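Local structure of ADP-dependent L-serine kinase SerK (Thermococcus kodakarensis KOD1, 5X0E) at residues 145-150 with 194-199. The protein uses ADP to phosphorylate free L-serine, yielding O-phospho-L-serine and AMP in a magnesium-dependent step toward L-cysteine. The protein carries 1 engineered substitution. Sequence-based numbering, arbitrary orientation.
Sequences GEKSFA and IDYVFI
With chi1 at -83°, Y196 carries its CG opposite its own carbonyl carbon and beside its backbone N, a setting that swings the phenol out from strand 196-199 to the loop at 145-147. There its hydroxyl oxygen accepts a hydrogen bond from the backbone N-H of K147, 3.0 Å from N to OH and nearly straight at 160°. The same loop runs along the CD2-CE2 side of the ring, to the hydroxyl. The N of G145 lies 3.3 Å from CE2 of Y196, approaching obliquely, whereas the carbonyl O of K147 sits at the ring edge, near its plane, 3.5 Å from the same Y196 carbon. This O is held by the G145 N-H (N to O 2.8 Å), a bond within the loop. Of the K147 side chain, CB comes closest, 3.5 Å from the Y196 OH, and the extended chain beyond leads away. A water provides a second bridge, accepting from E146 N (2.9 Å) and donating to the backbone O of D195 (2.7 Å). The loop is the hairpin connection between strands 141-144 and 148-151; strand 141-144 also pairs with 196-199, and Y196 packs on L143 there. On the other flank, D195 and Y196 form a classic beta bulge opposite F106 of strand 98-107. A phenylalanine in place of Y196 would probably retain much of the ring packing but leave the K147 N-H without its acceptor. The turn is fastened to the neighbouring strand through two backbone N-H groups, one satisfied by a phenol and the other by a water.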
loop_
_atom_site.group_PDB
_atom_site.type_symbol
_atom_site.label_atom_id
_atom_site.label_comp_id
_atom_site.label_asym_id
_atom_site.label_seq_id
_atom_site.Cartn_x
_atom_site.Cartn_y
_atom_site.Cartn_z
ATOM N N GLY A 145 8.087 -7.866 16.996
ATOM C CA GLY A 145 7.944 -6.844 18.030
ATOM C C GLY A 145 8.710 -7.345 19.233
ATOM O O GLY A 145 9.878 -7.675 19.113
ATOM N N GLU A 146 8.044 -7.438 20.374
ATOM C CA GLU A 146 8.612 -8.102 21.544
ATOM C C GLU A 146 9.068 -9.521 21.174
ATOM O O GLU A 146 10.188 -9.920 21.474
ATOM C CB GLU A 146 7.564 -8.147 22.651
ATOM C CG GLU A 146 7.994 -8.812 23.947
ATOM C CD GLU A 146 6.854 -8.830 24.944
ATOM O OE1 GLU A 146 6.423 -7.734 25.359
ATOM O OE2 GLU A 146 6.372 -9.931 25.295
ATOM N N LYS A 147 8.181 -10.265 20.517
ATOM C CA LYS A 147 8.495 -11.592 19.983
ATOM C C LYS A 147 8.741 -11.531 18.474
ATOM O O LYS A 147 8.563 -10.470 17.854
ATOM C CB LYS A 147 7.362 -12.558 20.320
ATOM C CG LYS A 147 7.253 -12.823 21.812
ATOM C CD LYS A 147 6.076 -13.728 22.106
ATOM C CE LYS A 147 5.888 -13.931 23.609
ATOM N NZ LYS A 147 4.541 -14.519 23.838
ATOM N N SER A 148 9.165 -12.665 17.903
ATOM C CA SER A 148 9.494 -12.780 16.481
ATOM C C SER A 148 8.937 -14.083 15.897
ATOM O O SER A 148 9.221 -15.166 16.391
ATOM C CB SER A 148 11.020 -12.688 16.289
ATOM O OG SER A 148 11.424 -12.966 14.947
ATOM N N PHE A 149 8.129 -13.963 14.852
ATOM C CA PHE A 149 7.515 -15.112 14.191
ATOM C C PHE A 149 7.741 -15.046 12.703
ATOM O O PHE A 149 7.612 -13.962 12.101
ATOM C CB PHE A 149 5.999 -15.149 14.401
ATOM C CG PHE A 149 5.581 -15.147 15.828
ATOM C CD1 PHE A 149 5.406 -16.348 16.522
ATOM C CD2 PHE A 149 5.338 -13.948 16.488
ATOM C CE1 PHE A 149 5.014 -16.334 17.855
ATOM C CE2 PHE A 149 4.935 -13.934 17.809
ATOM C CZ PHE A 149 4.776 -15.124 18.496
ATOM N N ALA A 150 8.025 -16.212 12.122
ATOM C CA ALA A 150 8.026 -16.407 10.682
ATOM C C ALA A 150 6.634 -16.821 10.212
ATOM O O ALA A 150 6.001 -17.703 10.820
ATOM C CB ALA A 150 9.036 -17.471 10.284
ATOM N N ILE A 194 2.540 1.424 18.407
ATOM C CA ILE A 194 2.140 0.131 17.829
ATOM C C ILE A 194 2.781 -0.982 18.639
ATOM O O ILE A 194 3.713 -0.737 19.381
ATOM C CB ILE A 194 2.548 -0.034 16.348
ATOM C CG1 ILE A 194 4.046 0.240 16.145
ATOM C CG2 ILE A 194 1.701 0.849 15.439
ATOM C CD1 ILE A 194 4.573 -0.273 14.822
ATOM N N ASP A 195 2.294 -2.204 18.453
ATOM C CA ASP A 195 2.844 -3.392 19.110
ATOM C C ASP A 195 3.688 -4.262 18.150
ATOM O O ASP A 195 4.765 -4.731 18.518
ATOM C CB ASP A 195 1.698 -4.204 19.721
ATOM C CG ASP A 195 0.879 -3.393 20.713
ATOM O OD1 ASP A 195 1.496 -2.760 21.588
ATOM O OD2 ASP A 195 -0.368 -3.363 20.608
ATOM N N TYR A 196 3.201 -4.468 16.928
ATOM C CA TYR A 196 3.861 -5.373 15.963
ATOM C C TYR A 196 3.885 -4.800 14.552
ATOM O O TYR A 196 3.013 -4.022 14.186
ATOM C CB TYR A 196 3.165 -6.745 15.989
ATOM C CG TYR A 196 3.675 -7.596 17.119
ATOM C CD1 TYR A 196 3.125 -7.497 18.405
ATOM C CD2 TYR A 196 4.739 -8.468 16.923
ATOM C CE1 TYR A 196 3.624 -8.256 19.458
ATOM C CE2 TYR A 196 5.249 -9.218 17.968
ATOM C CZ TYR A 196 4.687 -9.107 19.229
ATOM O OH TYR A 196 5.200 -9.842 20.260
ATOM N N VAL A 197 4.900 -5.198 13.784
ATOM C CA VAL A 197 5.055 -4.816 12.377
ATOM C C VAL A 197 5.346 -6.095 11.592
ATOM O O VAL A 197 5.974 -7.022 12.119
ATOM C CB VAL A 197 6.144 -3.730 12.175
ATOM C CG1 VAL A 197 7.530 -4.185 12.627
ATOM C CG2 VAL A 197 6.201 -3.258 10.725
ATOM N N PHE A 198 4.840 -6.150 10.359
ATOM C CA PHE A 198 5.104 -7.250 9.434
ATOM C C PHE A 198 6.160 -6.836 8.416
ATOM O O PHE A 198 5.938 -5.915 7.628
ATOM C CB PHE A 198 3.844 -7.654 8.681
ATOM C CG PHE A 198 2.794 -8.299 9.535
ATOM C CD1 PHE A 198 1.972 -7.537 10.332
ATOM C CD2 PHE A 198 2.605 -9.680 9.500
ATOM C CE1 PHE A 198 0.982 -8.126 11.103
ATOM C CE2 PHE A 198 1.614 -10.274 10.264
ATOM C CZ PHE A 198 0.806 -9.492 11.073
ATOM N N ILE A 199 7.294 -7.525 8.426
ATOM C CA ILE A 199 8.390 -7.249 7.490
ATOM C C ILE A 199 8.310 -8.148 6.260
ATOM O O ILE A 199 8.066 -9.350 6.372
ATOM C CB ILE A 199 9.765 -7.458 8.150
ATOM C CG1 ILE A 199 9.850 -6.706 9.497
ATOM C CG2 ILE A 199 10.896 -7.065 7.195
ATOM C CD1 ILE A 199 9.569 -5.221 9.454
HETATM O O HOH W 1 5.678 -5.894 20.823
#